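Local coordinates for protein 5-formyl-3-hydroxy-2-methylpyridine 4-carboxylate 5-dehydrogenase (Mesorhizobium japonicum MAFF 303099, PDB 4OM8) that catalyses the NAD+-dependent oxidation of a pyridine aldehyde in vitamin B6 degradation and can also reduce the same aldehyde with NADH, giving 4-pyridoxate, at residues V28-V33 with V67-D72; S128-M133 with G153-P158; E197-V202 with A259-E264. All coordinates share one frame; numbering follows the deposited sequence. Where two conformers were deposited one is given.

Contact 1: residues V28-V33 with V67-D72; sequences VVAYDV and VRFTDD. With NAD (nicotinamide-adenine-dinucleotide), chain C.
Asp32 OD2 is gripped twice, by the adenosine-ribose hydroxyl O3B of NAD at 2.6 Å and by the backbone N of Leu10. Its partner oxygen, Asp32 OD1, takes O2B of the same ribose at 2.7 Å and the backbone N of Ala34. An acid just past the second strand, holding both ribose hydroxyls, is the familiar mark of an NAD-binding Rossmann fold. Beside it Tyr31 CE2 meets C2A of the adenine at 3.6 Å, while at the CE1 edge of the ring Asp71 O lies near its plane.

Strand 27-31 runs parallel to strand 66-70, one of the two outermost strands of the chain's sheet, and helix 35-54 makes the beta-alpha-beta crossover between them. Backbone bonds pass back and forth, among them Ala30 N to Arg68 O and Thr70 N to Ala30 O, both 2.8 Å. On the Val29 face, Arg68 bends at chi3 (64°), laying one guanidinium face over Val29 CG1 while NH2 makes a salt bridge with Asp75; a long, charged chain with a flat end suits this sheet edge. On the other face the small Ala30 accepts the broad ring of Phe69, whose CD1 lies 3.7 Å from Ala30 CB.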
loop_
_atom_site.group_PDB
_atom_site.type_symbol
_atom_site.label_atom_id
_atom_site.label_comp_id
_atom_site.label_asym_id
_atom_site.label_seq_id
_atom_site.Cartn_x
_atom_site.Cartn_y
_atom_site.Cartn_z
ATOM N N VAL A 28 -20.475 -26.083 -1.202
ATOM C CA VAL A 28 -19.284 -26.052 -2.048
ATOM C C VAL A 28 -18.779 -27.462 -2.289
ATOM O O VAL A 28 -18.553 -28.209 -1.336
ATOM C CB VAL A 28 -18.157 -25.199 -1.407
ATOM C CG1 VAL A 28 -16.902 -25.198 -2.279
ATOM C CG2 VAL A 28 -18.636 -23.781 -1.158
ATOM N N VAL A 29 -18.608 -27.830 -3.561
ATOM C CA VAL A 29 -17.927 -29.080 -3.891
ATOM C C VAL A 29 -16.719 -28.730 -4.753
ATOM O O VAL A 29 -16.832 -27.977 -5.712
ATOM C CB VAL A 29 -18.860 -30.079 -4.609
ATOM C CG1 VAL A 29 -18.151 -31.408 -4.814
ATOM C CG2 VAL A 29 -20.122 -30.304 -3.779
ATOM N N ALA A 30 -15.552 -29.247 -4.388
ATOM C CA ALA A 30 -14.326 -28.838 -5.056
ATOM C C ALA A 30 -13.598 -30.035 -5.630
ATOM O O ALA A 30 -13.628 -31.139 -5.059
ATOM C CB ALA A 30 -13.424 -28.080 -4.098
ATOM N N TYR A 31 -12.927 -29.799 -6.752
ATOM C CA TYR A 31 -12.284 -30.848 -7.534
ATOM C C TYR A 31 -10.892 -30.428 -7.940
ATOM O O TYR A 31 -10.650 -29.262 -8.198
ATOM C CB TYR A 31 -13.118 -31.163 -8.783
ATOM C CG TYR A 31 -12.395 -31.957 -9.850
ATOM C CD1 TYR A 31 -12.316 -33.345 -9.780
ATOM C CD2 TYR A 31 -11.801 -31.322 -10.938
ATOM C CE1 TYR A 31 -11.651 -34.080 -10.762
ATOM C CE2 TYR A 31 -11.143 -32.044 -11.914
ATOM C CZ TYR A 31 -11.060 -33.412 -11.821
ATOM O OH TYR A 31 -10.404 -34.119 -12.804
ATOM N N ASP A 32 -9.981 -31.389 -8.014
ATOM C CA ASP A 32 -8.663 -31.137 -8.581
ATOM C C ASP A 32 -8.243 -32.400 -9.313
ATOM O O ASP A 32 -8.575 -33.504 -8.875
ATOM C CB ASP A 32 -7.645 -30.768 -7.492
ATOM C CG ASP A 32 -6.378 -30.124 -8.054
ATOM O OD1 ASP A 32 -5.640 -30.792 -8.811
ATOM O OD2 ASP A 32 -6.115 -28.943 -7.718
ATOM N N VAL A 33 -7.512 -32.237 -10.413
ATOM C CA VAL A 33 -7.049 -33.354 -11.228
ATOM C C VAL A 33 -5.939 -34.161 -10.532
ATOM O O VAL A 33 -5.686 -35.316 -10.889
ATOM C CB VAL A 33 -6.548 -32.836 -12.601
ATOM C CG1 VAL A 33 -5.210 -32.127 -12.440
ATOM C CG2 VAL A 33 -6.455 -33.971 -13.627
ATOM N N VAL A 67 -18.290 -27.864 2.778
ATOM C CA VAL A 67 -17.257 -28.103 1.776
ATOM C C VAL A 67 -17.024 -29.598 1.635
ATOM O O VAL A 67 -16.890 -30.304 2.639
ATOM C CB VAL A 67 -15.912 -27.441 2.152
ATOM C CG1 VAL A 67 -14.845 -27.749 1.094
ATOM C CG2 VAL A 67 -16.065 -25.951 2.330
ATOM N N ARG A 68 -16.975 -30.078 0.393
ATOM C CA ARG A 68 -16.596 -31.454 0.090
ATOM C C ARG A 68 -15.632 -31.479 -1.083
ATOM O O ARG A 68 -15.826 -30.748 -2.051
ATOM C CB ARG A 68 -17.834 -32.304 -0.229
ATOM C CG ARG A 68 -17.519 -33.738 -0.611
ATOM C CD ARG A 68 -18.785 -34.585 -0.697
ATOM N NE ARG A 68 -19.729 -34.187 -1.747
ATOM C CZ ARG A 68 -19.649 -34.617 -3.008
ATOM N NH1 ARG A 68 -18.654 -35.414 -3.374
ATOM N NH2 ARG A 68 -20.549 -34.236 -3.907
ATOM N N PHE A 69 -14.596 -32.310 -0.987
ATOM C CA PHE A 69 -13.651 -32.522 -2.077
ATOM C C PHE A 69 -13.972 -33.826 -2.803
ATOM O O PHE A 69 -14.321 -34.832 -2.179
ATOM C CB PHE A 69 -12.201 -32.580 -1.567
ATOM C CG PHE A 69 -11.698 -31.294 -0.967
ATOM C CD1 PHE A 69 -12.309 -30.087 -1.247
ATOM C CD2 PHE A 69 -10.594 -31.302 -0.134
ATOM C CE1 PHE A 69 -11.842 -28.913 -0.701
ATOM C CE2 PHE A 69 -10.119 -30.126 0.422
ATOM C CZ PHE A 69 -10.750 -28.933 0.139
ATOM N N THR A 70 -13.806 -33.818 -4.118
ATOM C CA THR A 70 -14.054 -35.010 -4.922
ATOM C C THR A 70 -13.041 -35.123 -6.064
ATOM O O THR A 70 -12.471 -34.113 -6.512
ATOM C CB THR A 70 -15.496 -35.020 -5.489
ATOM O OG1 THR A 70 -15.730 -36.246 -6.194
ATOM C CG2 THR A 70 -15.728 -33.838 -6.437
ATOM N N ASP A 71 -12.811 -36.354 -6.531
ATOM C CA ASP A 71 -11.906 -36.593 -7.656
ATOM C C ASP A 71 -12.677 -36.863 -8.953
ATOM O O ASP A 71 -12.109 -37.331 -9.951
ATOM C CB ASP A 71 -10.955 -37.763 -7.347
ATOM C CG ASP A 71 -11.663 -39.114 -7.342
ATOM O OD1 ASP A 71 -12.891 -39.158 -7.107
ATOM O OD2 ASP A 71 -10.983 -40.142 -7.564
ATOM N N ASP A 72 -13.975 -36.563 -8.938
ATOM C CA ASP A 72 -14.829 -36.760 -10.102
ATOM C C ASP A 72 -15.451 -35.429 -10.490
ATOM O O ASP A 72 -16.250 -34.876 -9.741
ATOM C CB ASP A 72 -15.916 -37.799 -9.806
ATOM C CG ASP A 72 -16.699 -38.177 -11.035
ATOM O OD1 ASP A 72 -17.566 -37.385 -11.452
ATOM O OD2 ASP A 72 -16.434 -39.258 -11.602
HETATM P PA NAD C . -1.842 -23.369 -8.276
HETATM O O1A NAD C . -0.802 -23.752 -9.315
HETATM O O2A NAD C . -1.452 -23.231 -6.813
HETATM O O5B NAD C . -3.041 -24.438 -8.371
HETATM C C5B NAD C . -3.567 -24.881 -9.623
HETATM C C4B NAD C . -4.319 -26.179 -9.372
HETATM O O4B NAD C . -5.054 -26.539 -10.543
HETATM C C3B NAD C . -3.357 -27.326 -9.063
HETATM O O3B NAD C . -3.696 -27.935 -7.811
HETATM C C2B NAD C . -3.545 -28.281 -10.236
HETATM O O2B NAD C . -3.384 -29.669 -9.906
HETATM C C1B NAD C . -4.966 -27.967 -10.659
HETATM N N9A NAD C . -5.332 -28.353 -12.033
HETATM C C8A NAD C . -4.561 -28.343 -13.132
HETATM N N7A NAD C . -5.270 -28.743 -14.217
HETATM C C5A NAD C . -6.523 -29.009 -13.811
HETATM C C6A NAD C . -7.774 -29.472 -14.434
HETATM N N6A NAD C . -7.844 -29.740 -15.761
HETATM N N1A NAD C . -8.853 -29.623 -13.635
HETATM C C2A NAD C . -8.807 -29.367 -12.316
HETATM N N3A NAD C . -7.701 -28.944 -11.684
HETATM C C4A NAD C . -6.553 -28.756 -12.369
HETATM O O3 NAD C . -2.580 -22.049 -8.837
HETATM P PN NAD C . -3.218 -20.858 -7.963
HETATM O O1N NAD C . -2.109 -19.959 -7.448
HETATM O O2N NAD C . -4.247 -21.371 -6.982
HETATM O O5D NAD C . -3.995 -20.032 -9.097
HETATM C C5D NAD C . -5.109 -20.589 -9.807
HETATM C C4D NAD C . -5.697 -19.485 -10.678
HETATM O O4D NAD C . -5.998 -18.381 -9.830
HETATM C C3D NAD C . -4.711 -18.963 -11.711
HETATM O O3D NAD C . -5.476 -18.509 -12.831
HETATM C C2D NAD C . -4.080 -17.757 -11.043
HETATM O O2D NAD C . -3.657 -16.773 -11.992
HETATM C C1D NAD C . -5.239 -17.227 -10.216
HETATM N N1N NAD C . -4.852 -16.466 -9.017
HETATM C C2N NAD C . -3.736 -16.740 -8.311
HETATM C C3N NAD C . -3.434 -15.995 -7.168
HETATM C C7N NAD C . -2.186 -16.221 -6.355
HETATM O O7N NAD C . -1.635 -17.311 -6.309
HETATM N N7N NAD C . -1.694 -15.170 -5.702
HETATM C C4N NAD C . -4.292 -14.979 -6.762
HETATM C C5N NAD C . -5.439 -14.732 -7.502
HETATM C C6N NAD C . -5.698 -15.504 -8.626
#

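Contact 2: residues S128-M133 with G153-P158; sequences SYPERM and GEKTAP
A type I beta turn from Gly153 to Thr156 follows strand 147-151 and docks on the short 3-10 turn at Pro130 and Glu131 that leads into strand 133-137. The buried Thr156 OG1 is the polar centre of the joint. It donates to Met133 O at 2.6 Å, almost in line with that carbonyl, and accepts from Gly153 N at 2.8 Å across the turn; Gln124 NE2 supplies a further hydrogen bond. Threonine suits the place because its hydroxyl can give and take at once. With chi1 at -58°, OG1 stands beside its own backbone N and the methyl CG2 lies anti to that N, a setting in which both branches reach Met133 O, CG2 at 3.4 Å.

The second tie is made by the backbone. Ala157 N reaches Glu131 O at 2.9 Å with a nearly straight bond (169°), lying in the carbonyl plane on a lone pair, and Thr160 OG1 also bonds to Glu131 O. Ala157 is the N-cap residue of the next helix, and its small CB fits at 4.0 Å from Glu131 CB. Next to this bond, and earlier along both segments, the chains come very close: Glu131 CA makes a CA-H...O contact of 3.2 Å with Lys155 O.

Nearer the solvent, the aliphatic part of Lys155 passes slantwise across the proline ring, CD lying 3.7 Å from Pro130 CG. The lysine thus offers methylenes to an apolar ring while its ammonium end leads away.

The contact therefore joins the chain entering strand 133-137 to the chain leaving its antiparallel neighbour 147-151, and places the N-cap residue of helix 158-170 beside them, with Gln124, just after helix 120-123, bonded to the same turn.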
loop_
_atom_site.group_PDB
_atom_site.type_symbol
_atom_site.label_atom_id
_atom_site.label_comp_id
_atom_site.label_asym_id
_atom_site.label_seq_id
_atom_site.Cartn_x
_atom_site.Cartn_y
_atom_site.Cartn_z
ATOM N N SER A 128 -19.975 -22.384 -24.251
ATOM C CA SER A 128 -21.295 -21.988 -24.717
ATOM C C SER A 128 -21.855 -20.900 -23.817
ATOM O O SER A 128 -21.472 -20.802 -22.644
ATOM C CB SER A 128 -22.254 -23.186 -24.749
ATOM O OG SER A 128 -22.692 -23.558 -23.448
ATOM N N TYR A 129 -22.762 -20.094 -24.365
ATOM C CA TYR A 129 -23.375 -18.989 -23.621
ATOM C C TYR A 129 -22.318 -18.171 -22.870
ATOM O O TYR A 129 -22.301 -18.124 -21.645
ATOM C CB TYR A 129 -24.461 -19.512 -22.667
ATOM C CG TYR A 129 -25.692 -19.940 -23.433
ATOM C CD1 TYR A 129 -26.652 -19.005 -23.806
ATOM C CD2 TYR A 129 -25.866 -21.256 -23.826
ATOM C CE1 TYR A 129 -27.772 -19.373 -24.546
ATOM C CE2 TYR A 129 -26.995 -21.642 -24.564
ATOM C CZ TYR A 129 -27.932 -20.688 -24.911
ATOM O OH TYR A 129 -29.038 -21.050 -25.640
ATOM N N PRO A 130 -21.439 -17.501 -23.621
ATOM C CA PRO A 130 -20.335 -16.750 -23.013
ATOM C C PRO A 130 -20.839 -15.617 -22.135
ATOM O O PRO A 130 -20.060 -15.064 -21.346
ATOM C CB PRO A 130 -19.563 -16.206 -24.222
ATOM C CG PRO A 130 -20.579 -16.207 -25.349
ATOM C CD PRO A 130 -21.457 -17.383 -25.088
ATOM N N GLU A 131 -22.122 -15.278 -22.255
ATOM C CA GLU A 131 -22.683 -14.195 -21.464
ATOM C C GLU A 131 -22.732 -14.517 -19.976
ATOM O O GLU A 131 -22.810 -13.592 -19.159
ATOM C CB GLU A 131 -24.088 -13.827 -21.948
ATOM C CG GLU A 131 -24.183 -13.581 -23.437
ATOM C CD GLU A 131 -24.405 -14.866 -24.216
ATOM O OE1 GLU A 131 -24.525 -15.940 -23.591
ATOM O OE2 GLU A 131 -24.496 -14.789 -25.446
ATOM N N ARG A 132 -22.686 -15.803 -19.613
ATOM C CA ARG A 132 -22.687 -16.192 -18.202
ATOM C C ARG A 132 -21.273 -16.515 -17.703
ATOM O O ARG A 132 -21.105 -17.100 -16.619
ATOM C CB ARG A 132 -23.632 -17.387 -17.941
ATOM C CG ARG A 132 -23.554 -18.581 -18.911
ATOM C CD ARG A 132 -22.234 -19.384 -18.827
ATOM N NE ARG A 132 -22.251 -20.452 -19.833
ATOM C CZ ARG A 132 -22.746 -21.668 -19.616
ATOM N NH1 ARG A 132 -23.232 -21.992 -18.422
ATOM N NH2 ARG A 132 -22.752 -22.568 -20.601
ATOM N N MET A 133 -20.262 -16.142 -18.484
ATOM C CA MET A 133 -18.880 -16.266 -18.019
ATOM C C MET A 133 -18.327 -14.899 -17.653
ATOM O O MET A 133 -18.558 -13.915 -18.344
ATOM C CB MET A 133 -17.975 -16.926 -19.054
ATOM C CG MET A 133 -16.501 -16.844 -18.647
ATOM S SD MET A 133 -15.398 -17.885 -19.594
ATOM C CE MET A 133 -15.780 -19.493 -18.919
ATOM N N GLY A 153 -16.172 -9.747 -19.473
ATOM C CA GLY A 153 -15.561 -9.757 -20.791
ATOM C C GLY A 153 -16.497 -9.062 -21.771
ATOM O O GLY A 153 -17.595 -8.649 -21.398
ATOM N N GLU A 154 -16.067 -8.938 -23.024
ATOM C CA GLU A 154 -16.855 -8.228 -24.021
ATOM C C GLU A 154 -18.268 -8.794 -24.180
ATOM O O GLU A 154 -19.207 -8.042 -24.459
ATOM C CB GLU A 154 -16.122 -8.246 -25.361
ATOM C CG GLU A 154 -16.788 -7.422 -26.443
ATOM C CD GLU A 154 -16.667 -5.929 -26.207
ATOM O OE1 GLU A 154 -15.839 -5.513 -25.366
ATOM O OE2 GLU A 154 -17.397 -5.167 -26.875
ATOM N N LYS A 155 -18.418 -10.097 -23.974
ATOM C CA LYS A 155 -19.704 -10.759 -24.174
ATOM C C LYS A 155 -20.450 -11.032 -22.870
ATOM O O LYS A 155 -21.553 -11.567 -22.888
ATOM C CB LYS A 155 -19.503 -12.085 -24.926
ATOM C CG LYS A 155 -18.980 -11.952 -26.354
ATOM C CD LYS A 155 -18.900 -13.335 -27.012
ATOM C CE LYS A 155 -18.388 -13.255 -28.447
ATOM N NZ LYS A 155 -19.215 -12.348 -29.290
ATOM N N THR A 156 -19.857 -10.677 -21.734
ATOM C CA THR A 156 -20.506 -10.955 -20.453
ATOM C C THR A 156 -21.765 -10.110 -20.255
ATOM O O THR A 156 -21.748 -8.898 -20.467
ATOM C CB THR A 156 -19.547 -10.697 -19.266
ATOM O OG1 THR A 156 -18.369 -11.500 -19.412
ATOM C CG2 THR A 156 -20.209 -11.023 -17.947
ATOM N N ALA A 157 -22.862 -10.753 -19.859
ATOM C CA ALA A 157 -24.094 -10.022 -19.585
ATOM C C ALA A 157 -23.932 -9.174 -18.336
ATOM O O ALA A 157 -23.349 -9.620 -17.352
ATOM C CB ALA A 157 -25.261 -10.981 -19.417
ATOM N N PRO A 158 -24.442 -7.936 -18.373
ATOM C CA PRO A 158 -24.445 -7.105 -17.168
ATOM C C PRO A 158 -25.097 -7.827 -15.986
ATOM O O PRO A 158 -24.624 -7.670 -14.862
ATOM C CB PRO A 158 -25.260 -5.879 -17.595
ATOM C CG PRO A 158 -24.962 -5.760 -19.051
ATOM C CD PRO A 158 -24.886 -7.189 -19.563
#

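Contact 3: residues E197-V202 with A259-E264; sequences EAVDLV and APMVLE
Met261, in the conformer described here (one of two deposited), reaches from the first turn of helix 260-267 to Val199 and Val202 on helix 187-203. Its CB points toward that helix, and CB and CG carry the chain across without a close partner of their own on it. The first two torsions are both close to fully extended, which brings SD to 3.8 Å from Val202 CG1. A bend about the last bond, chi3 60°, then turns the methyl CE along the helix: it touches Val202 CG1 and Val199 CG1, each at 3.8 Å, and rests 3.7 Å from the backbone Val199 O. A flexible, unbranched methionine suits this task, since the two valines, three residues (nearly one turn) apart, offer blunt, rigid branches.

Val199 CG1 is the other point of closeness. Besides the methyl of Met261 it meets Ala259 CB at 3.6 Å and, more loosely, Val262 CG2 at 4.3 Å. Ala259 occupies the N-cap position, where its small side chain lets the helix start come close.

The segment axes stand 10.4 Å apart and cross at 82°, so the two helices of the C-terminal domain meet over a short patch. The dimer partner is near: Leu233 of the second subunit packs on Val199, and Tyr241 of that subunit on Val262.

No hydrogen bond joins the two segments. Glu203 OE2, at the end of the facing helix 187-203, bonds Met261 N, where the positive end of the helix dipole would probably favour an acid. The patch itself is held by van der Waals contact and burial of apolar surface.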
loop_
_atom_site.group_PDB
_atom_site.type_symbol
_atom_site.label_atom_id
_atom_site.label_comp_id
_atom_site.label_asym_id
_atom_site.label_seq_id
_atom_site.Cartn_x
_atom_site.Cartn_y
_atom_site.Cartn_z
ATOM N N GLU A 197 8.148 0.852 -10.210
ATOM C CA GLU A 197 8.982 1.940 -9.683
ATOM C C GLU A 197 9.898 1.452 -8.561
ATOM O O GLU A 197 11.077 1.806 -8.516
ATOM C CB GLU A 197 8.101 3.097 -9.194
ATOM C CG GLU A 197 8.879 4.333 -8.738
ATOM C CD GLU A 197 9.693 4.975 -9.843
ATOM O OE1 GLU A 197 10.756 5.543 -9.532
ATOM O OE2 GLU A 197 9.291 4.925 -11.026
ATOM N N ALA A 198 9.360 0.619 -7.667
ATOM C CA ALA A 198 10.167 0.105 -6.561
ATOM C C ALA A 198 11.354 -0.707 -7.078
ATOM O O ALA A 198 12.480 -0.536 -6.615
ATOM C CB ALA A 198 9.316 -0.740 -5.625
ATOM N N VAL A 199 11.097 -1.581 -8.045
ATOM C CA VAL A 199 12.163 -2.394 -8.616
ATOM C C VAL A 199 13.200 -1.486 -9.294
ATOM O O VAL A 199 14.402 -1.699 -9.150
ATOM C CB VAL A 199 11.594 -3.417 -9.611
ATOM C CG1 VAL A 199 12.708 -4.004 -10.512
ATOM C CG2 VAL A 199 10.855 -4.522 -8.843
ATOM N N ASP A 200 12.735 -0.464 -10.015
ATOM C CA ASP A 200 13.662 0.445 -10.692
ATOM C C ASP A 200 14.588 1.144 -9.696
ATOM O O ASP A 200 15.796 1.256 -9.920
ATOM C CB ASP A 200 12.905 1.488 -11.523
ATOM C CG ASP A 200 13.811 2.175 -12.533
ATOM O OD1 ASP A 200 14.447 1.457 -13.341
ATOM O OD2 ASP A 200 13.910 3.418 -12.506
ATOM N N LEU A 201 14.041 1.561 -8.563
ATOM C CA LEU A 201 14.844 2.288 -7.596
ATOM C C LEU A 201 15.893 1.391 -6.940
ATOM O O LEU A 201 17.026 1.832 -6.673
ATOM C CB LEU A 201 13.936 2.924 -6.543
ATOM C CG LEU A 201 13.055 4.049 -7.104
ATOM C CD1 LEU A 201 11.966 4.427 -6.120
ATOM C CD2 LEU A 201 13.887 5.266 -7.449
ATOM N N VAL A 202 15.533 0.138 -6.673
ATOM C CA VAL A 202 16.477 -0.818 -6.099
ATOM C C VAL A 202 17.552 -1.122 -7.135
ATOM O O VAL A 202 18.748 -1.072 -6.852
ATOM C CB VAL A 202 15.770 -2.101 -5.655
ATOM C CG1 VAL A 202 16.784 -3.203 -5.334
ATOM C CG2 VAL A 202 14.861 -1.808 -4.452
ATOM N N ALA A 259 12.590 -5.989 -15.919
ATOM C CA ALA A 259 13.747 -5.301 -15.357
ATOM C C ALA A 259 14.969 -6.203 -15.366
ATOM O O ALA A 259 14.863 -7.396 -15.065
ATOM C CB ALA A 259 13.447 -4.844 -13.938
ATOM N N PRO A 260 16.138 -5.645 -15.716
ATOM C CA PRO A 260 17.378 -6.432 -15.727
ATOM C C PRO A 260 17.649 -7.220 -14.441
ATOM O O PRO A 260 18.091 -8.371 -14.526
ATOM C CB PRO A 260 18.450 -5.367 -15.938
ATOM C CG PRO A 260 17.763 -4.335 -16.781
ATOM C CD PRO A 260 16.320 -4.309 -16.313
ATOM N N MET A 261 17.383 -6.625 -13.283
ATOM C CA MET A 261 17.629 -7.297 -12.014
ATOM C C MET A 261 16.729 -8.524 -11.866
ATOM O O MET A 261 17.133 -9.546 -11.315
ATOM C CB MET A 261 17.406 -6.329 -10.849
ATOM C CG MET A 261 17.499 -6.965 -9.473
ATOM S SD MET A 261 17.274 -5.759 -8.140
ATOM C CE MET A 261 15.648 -5.109 -8.461
ATOM N N VAL A 262 15.505 -8.426 -12.371
ATOM C CA VAL A 262 14.590 -9.564 -12.311
ATOM C C VAL A 262 15.054 -10.673 -13.268
ATOM O O VAL A 262 14.983 -11.857 -12.924
ATOM C CB VAL A 262 13.136 -9.126 -12.641
ATOM C CG1 VAL A 262 12.193 -10.322 -12.812
ATOM C CG2 VAL A 262 12.612 -8.211 -11.548
ATOM N N LEU A 263 15.531 -10.294 -14.458
ATOM C CA LEU A 263 16.102 -11.277 -15.384
ATOM C C LEU A 263 17.321 -11.957 -14.768
ATOM O O LEU A 263 17.508 -13.158 -14.904
ATOM C CB LEU A 263 16.478 -10.611 -16.719
ATOM C CG LEU A 263 15.279 -10.148 -17.544
ATOM C CD1 LEU A 263 15.734 -9.361 -18.772
ATOM C CD2 LEU A 263 14.403 -11.334 -17.950
ATOM N N GLU A 264 18.150 -11.184 -14.072
ATOM C CA GLU A 264 19.350 -11.722 -13.440
ATOM C C GLU A 264 19.010 -12.735 -12.347
ATOM O O GLU A 264 19.591 -13.821 -12.291
ATOM C CB GLU A 264 20.202 -10.583 -12.865
ATOM C CG GLU A 264 21.505 -11.044 -12.235
ATOM C CD GLU A 264 22.400 -9.891 -11.827
ATOM O OE1 GLU A 264 23.633 -10.088 -11.783
ATOM O OE2 GLU A 264 21.874 -8.794 -11.544
#

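How the contacts relate
Contacts 1 and 2 both belong to the NAD-binding domain and its mixed sheet, whereas contact 3 lies in the helical C-terminal domain, across the chain's centre from contact 1 and about 40 Å from it, centre to centre. Contact 1 pairs two parallel strands at the sheet's outer side and is the one of the three that holds the cofactor; contact 2 joins loops at the ends of an antiparallel pair. Both are partly buried, but contact 1 is held by three backbone hydrogen bonds, contact 2 by one such bond and one from a threonine hydroxyl. Contact 3 is buried and purely apolar between its segments, two helices meeting through their side chains.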